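Local coordinates for LysM domain protein (Mycobacterium smegmatis, PDB 4OIT) that binds mannose as a bacterial lectin of beta-prism II fold and forms a domain-swapped dimer, at residues T46-N49 with G50-V53; V95-K99 with D100-W104. All coordinates share one frame; numbering follows the deposited sequence.

Contact 1: T46-N49 with G50-V53; sequences TGTN and GQDV
With chi1 of Gln-51 at -54°, CG sits beside the backbone N and opposite the carbonyl carbon, and the extended chain beyond it runs back over Thr-48. The two side chains cross at about a right angle. The amide carbon CD of Gln-51 rests 3.7 Å from Thr-48 CA. OE1 of Gln-51 lies 3.7 Å from the methyl CG2 of Thr-48. The other end of the amide is tethered through a water. Gln-51 NE2 donates to it at 3.0 Å, and the water in turn donates to Asn-49 O at 2.9 Å and, over a longer distance, to Gly-47 O. One water thus joins the amide to two backbone carbonyls. Gln-51 N donates to Thr-48 O at 3.1 Å and closes the turn. Thr-48 OG1 accepts from Thr-46 OG1 at 2.8 Å and also bonds to the carbonyl of Gly-32. Thr-48 and Val-53 are buried, and Val-53 CG2 packs 4.0 Å from Thr-48 CB. Val-73 of the second subunit packs on Gln-51 and Val-53, and Trp-74 of that subunit on Thr-48. Residues Thr-48 to Gln-51 form a type II beta turn. Gly-50, third in it, has the positive phi usual there. The turn is part of the loop between strands 41-45 and 53-58, which lie in different sheets of the beta-prism II fold.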
loop_
_atom_site.group_PDB
_atom_site.type_symbol
_atom_site.label_atom_id
_atom_site.label_comp_id
_atom_site.label_asym_id
_atom_site.label_seq_id
_atom_site.Cartn_x
_atom_site.Cartn_y
_atom_site.Cartn_z
ATOM N N THR B 46 -4.356 17.287 -8.630
ATOM C CA THR B 46 -4.062 16.061 -9.379
ATOM C C THR B 46 -5.322 15.265 -9.728
ATOM O O THR B 46 -5.258 14.303 -10.498
ATOM C CB THR B 46 -3.130 15.133 -8.578
ATOM O OG1 THR B 46 -3.676 14.926 -7.269
ATOM C CG2 THR B 46 -1.740 15.736 -8.465
ATOM N N GLY B 47 -6.454 15.649 -9.142
ATOM C CA GLY B 47 -7.730 14.989 -9.403
ATOM C C GLY B 47 -7.759 13.554 -8.918
ATOM O O GLY B 47 -8.458 12.718 -9.485
ATOM N N THR B 48 -7.005 13.275 -7.858
ATOM C CA THR B 48 -6.875 11.918 -7.322
ATOM C C THR B 48 -7.786 11.682 -6.114
ATOM O O THR B 48 -7.579 10.739 -5.348
ATOM C CB THR B 48 -5.411 11.611 -6.945
ATOM O OG1 THR B 48 -4.886 12.674 -6.136
ATOM C CG2 THR B 48 -4.564 11.465 -8.197
ATOM N N ASN B 49 -8.790 12.544 -5.950
ATOM C CA ASN B 49 -9.811 12.371 -4.911
ATOM C C ASN B 49 -10.555 11.043 -5.036
ATOM O O ASN B 49 -11.147 10.754 -6.072
ATOM C CB ASN B 49 -10.819 13.531 -4.921
ATOM C CG ASN B 49 -11.317 13.870 -6.315
ATOM O OD1 ASN B 49 -10.522 14.075 -7.234
ATOM N ND2 ASN B 49 -12.634 13.951 -6.475
ATOM N N GLY B 50 -10.520 10.248 -3.969
ATOM C CA GLY B 50 -11.146 8.922 -3.948
ATOM C C GLY B 50 -10.240 7.781 -4.392
ATOM O O GLY B 50 -10.687 6.639 -4.495
ATOM N N GLN B 51 -8.963 8.080 -4.631
ATOM C CA GLN B 51 -8.015 7.079 -5.143
ATOM C C GLN B 51 -7.018 6.585 -4.083
ATOM O O GLN B 51 -5.983 6.014 -4.422
ATOM C CB GLN B 51 -7.265 7.636 -6.357
ATOM C CG GLN B 51 -8.177 8.163 -7.453
ATOM C CD GLN B 51 -7.429 8.571 -8.710
ATOM O OE1 GLN B 51 -6.247 8.273 -8.873
ATOM N NE2 GLN B 51 -8.123 9.260 -9.608
ATOM N N ASP B 52 -7.337 6.813 -2.811
ATOM C CA ASP B 52 -6.583 6.254 -1.674
ATOM C C ASP B 52 -5.104 6.660 -1.609
ATOM O O ASP B 52 -4.280 5.922 -1.060
ATOM C CB ASP B 52 -6.684 4.723 -1.674
ATOM C CG ASP B 52 -8.114 4.235 -1.694
ATOM O OD1 ASP B 52 -8.912 4.697 -0.851
ATOM O OD2 ASP B 52 -8.436 3.381 -2.547
ATOM N N VAL B 53 -4.771 7.828 -2.151
ATOM C CA VAL B 53 -3.397 8.322 -2.110
ATOM C C VAL B 53 -3.062 8.687 -0.666
ATOM O O VAL B 53 -3.790 9.453 -0.038
ATOM C CB VAL B 53 -3.197 9.548 -3.026
ATOM C CG1 VAL B 53 -1.788 10.115 -2.890
ATOM C CG2 VAL B 53 -3.471 9.177 -4.477
HETATM O O HOH W 1 -10.773 10.462 -8.890
#

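Contact 2: V95-K99 with D100-W104. With MAN (alpha-D-mannopyranose), chain H.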
loop_
_atom_site.group_PDB
_atom_site.type_symbol
_atom_site.label_atom_id
_atom_site.label_comp_id
_atom_site.label_asym_id
_atom_site.label_seq_id
_atom_site.Cartn_x
_atom_site.Cartn_y
_atom_site.Cartn_z
ATOM N N VAL B 95 -6.735 -22.969 10.207
ATOM C CA VAL B 95 -7.226 -22.427 11.473
ATOM C C VAL B 95 -6.349 -21.276 11.952
ATOM O O VAL B 95 -5.125 -21.403 12.007
ATOM C CB VAL B 95 -7.231 -23.511 12.576
ATOM C CG1 VAL B 95 -7.924 -23.003 13.835
ATOM C CG2 VAL B 95 -7.901 -24.785 12.083
ATOM N N LEU B 96 -6.982 -20.159 12.300
ATOM C CA LEU B 96 -6.300 -19.077 13.001
ATOM C C LEU B 96 -6.503 -19.284 14.499
ATOM O O LEU B 96 -7.621 -19.157 15.010
ATOM C CB LEU B 96 -6.829 -17.707 12.578
ATOM C CG LEU B 96 -5.997 -16.512 13.065
ATOM C CD1 LEU B 96 -4.718 -16.355 12.257
ATOM C CD2 LEU B 96 -6.814 -15.236 12.990
ATOM N N TYR B 97 -5.414 -19.613 15.187
ATOM C CA TYR B 97 -5.441 -19.875 16.619
ATOM C C TYR B 97 -5.066 -18.622 17.389
ATOM O O TYR B 97 -4.074 -17.972 17.072
ATOM C CB TYR B 97 -4.466 -20.997 16.978
ATOM C CG TYR B 97 -4.972 -22.387 16.648
ATOM C CD1 TYR B 97 -6.009 -22.962 17.377
ATOM C CD2 TYR B 97 -4.404 -23.128 15.616
ATOM C CE1 TYR B 97 -6.472 -24.233 17.081
ATOM C CE2 TYR B 97 -4.859 -24.399 15.312
ATOM C CZ TYR B 97 -5.893 -24.948 16.049
ATOM O OH TYR B 97 -6.348 -26.208 15.752
ATOM N N ALA B 98 -5.864 -18.300 18.400
ATOM C CA ALA B 98 -5.589 -17.186 19.304
ATOM C C ALA B 98 -5.265 -17.716 20.697
ATOM O O ALA B 98 -5.318 -18.919 20.949
ATOM C CB ALA B 98 -6.784 -16.245 19.360
ATOM N N LYS B 99 -4.927 -16.797 21.592
ATOM C CA LYS B 99 -4.669 -17.100 22.999
ATOM C C LYS B 99 -5.804 -17.904 23.644
ATOM O O LYS B 99 -5.564 -18.937 24.271
ATOM C CB LYS B 99 -4.462 -15.787 23.756
ATOM C CG LYS B 99 -4.171 -15.930 25.239
ATOM C CD LYS B 99 -3.985 -14.565 25.888
ATOM C CE LYS B 99 -2.581 -14.027 25.697
ATOM N NZ LYS B 99 -1.603 -14.724 26.579
ATOM N N ASP B 100 -7.035 -17.424 23.482
ATOM C CA ASP B 100 -8.211 -18.066 24.092
ATOM C C ASP B 100 -8.840 -19.178 23.240
ATOM O O ASP B 100 -9.887 -19.715 23.606
ATOM C CB ASP B 100 -9.276 -17.018 24.446
ATOM C CG ASP B 100 -9.875 -16.348 23.221
ATOM O OD1 ASP B 100 -9.098 -15.910 22.343
ATOM O OD2 ASP B 100 -11.121 -16.255 23.143
ATOM N N GLY B 101 -8.213 -19.513 22.113
ATOM C CA GLY B 101 -8.667 -20.617 21.268
ATOM C C GLY B 101 -8.758 -20.251 19.796
ATOM O O GLY B 101 -8.266 -19.199 19.386
ATOM N N PRO B 102 -9.378 -21.131 18.986
ATOM C CA PRO B 102 -9.635 -20.851 17.571
ATOM C C PRO B 102 -10.445 -19.568 17.359
ATOM O O PRO B 102 -11.581 -19.465 17.822
ATOM C CB PRO B 102 -10.433 -22.076 17.107
ATOM C CG PRO B 102 -10.059 -23.161 18.050
ATOM C CD PRO B 102 -9.776 -22.499 19.363
ATOM N N ALA B 103 -9.839 -18.597 16.686
ATOM C CA ALA B 103 -10.501 -17.333 16.356
ATOM C C ALA B 103 -11.178 -17.407 14.991
ATOM O O ALA B 103 -12.088 -16.638 14.698
ATOM C CB ALA B 103 -9.499 -16.195 16.383
ATOM N N TRP B 104 -10.718 -18.337 14.161
ATOM C CA TRP B 104 -11.256 -18.525 12.818
ATOM C C TRP B 104 -10.804 -19.877 12.290
ATOM O O TRP B 104 -9.714 -20.341 12.617
ATOM C CB TRP B 104 -10.769 -17.409 11.888
ATOM C CG TRP B 104 -11.281 -17.509 10.482
ATOM C CD1 TRP B 104 -12.474 -17.046 10.009
ATOM C CD2 TRP B 104 -10.609 -18.099 9.365
ATOM N NE1 TRP B 104 -12.590 -17.316 8.669
ATOM C CE2 TRP B 104 -11.459 -17.963 8.246
ATOM C CE3 TRP B 104 -9.373 -18.735 9.200
ATOM C CZ2 TRP B 104 -11.113 -18.437 6.979
ATOM C CZ3 TRP B 104 -9.029 -19.207 7.940
ATOM C CH2 TRP B 104 -9.898 -19.054 6.847
HETATM C C1 MAN H . -11.672 -28.990 13.958
HETATM C C2 MAN H . -10.217 -29.468 14.062
HETATM C C3 MAN H . -9.396 -28.675 15.071
HETATM C C4 MAN H . -9.591 -27.191 14.850
HETATM C C5 MAN H . -11.066 -26.848 14.917
HETATM C C6 MAN H . -11.260 -25.372 14.598
HETATM O O1 MAN H . -12.441 -29.507 15.028
HETATM O O2 MAN H . -9.594 -29.401 12.789
HETATM O O3 MAN H . -8.027 -29.004 14.953
HETATM O O4 MAN H . -8.917 -26.486 15.869
HETATM O O5 MAN H . -11.798 -27.576 13.947
HETATM O O6 MAN H . -12.640 -25.090 14.517
#
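Leu-96 O is gripped by two successive backbone amides. Ala-103 N donates to it at 2.8 Å, almost straight on to the carbonyl (C=O...N 166°), and Trp-104 N gives a weak bond of 3.3 Å. Both residues face Leu-96, which makes this a classic beta bulge in the hairpin of strands 94-98 and 101-105. Leu-96 N returns a bond to Trp-104 O at 2.8 Å. Leu-96 CB and Trp-104 CB lie 4.0 Å apart on one face of the sheet. Trp-104 also packs on Trp-44 of the second subunit. At the other end, Ala-98 and Gly-101 bond to each other in both directions, and the shorter bond, Ala-98 N to Gly-101 O, is 2.7 Å. Between them Lys-99 and Asp-100 form the corner of a type I turn.

The opposite face carries the sugar site. Tyr-97 and Pro-102 are a non-hydrogen-bonded pair, and Pro-102 CG comes within 3.9 Å of Tyr-97 CE1. A chi1 of -77° puts the Tyr-97 ring beside the backbone N and anti to the carbonyl carbon, where Val-95 CG1 lies over its centre, 3.5 Å above the plane. Gln-89, Asp-91, Asn-93, Val-95 and Tyr-97 fit the QxDxNxVxY mannose-binding motif of this lectin family, and the first three bond to the mannose as well. Tyr-97 OH bonds to Gln-89 OE1, accepts weakly from mannose O3, and receives the hydroxyl O4 of the mannose at 2.6 Å.

After strand 10-12, which belongs to the sheet of 53-58 and 64-68, the chain builds the four-stranded sheet 16-18 to 41-45. Contact 1 then closes the loop into strand 53-58 and so ties that sheet to the sheet of strands 10-12, 53-58 and 64-68. The chain goes on through strand 72-75 to the separate sheet that begins with strand 85-88. Contact 2 closes the hairpin between the last two strands of that sheet. The contacts follow in series and neither nest nor cross. The centres of contact 1 and contact 2 are about 38 Å apart, on opposite sides of the chain's centre. Both touch the second subunit, consistent with a domain-swapped dimer in which the extended chain packs against its partner.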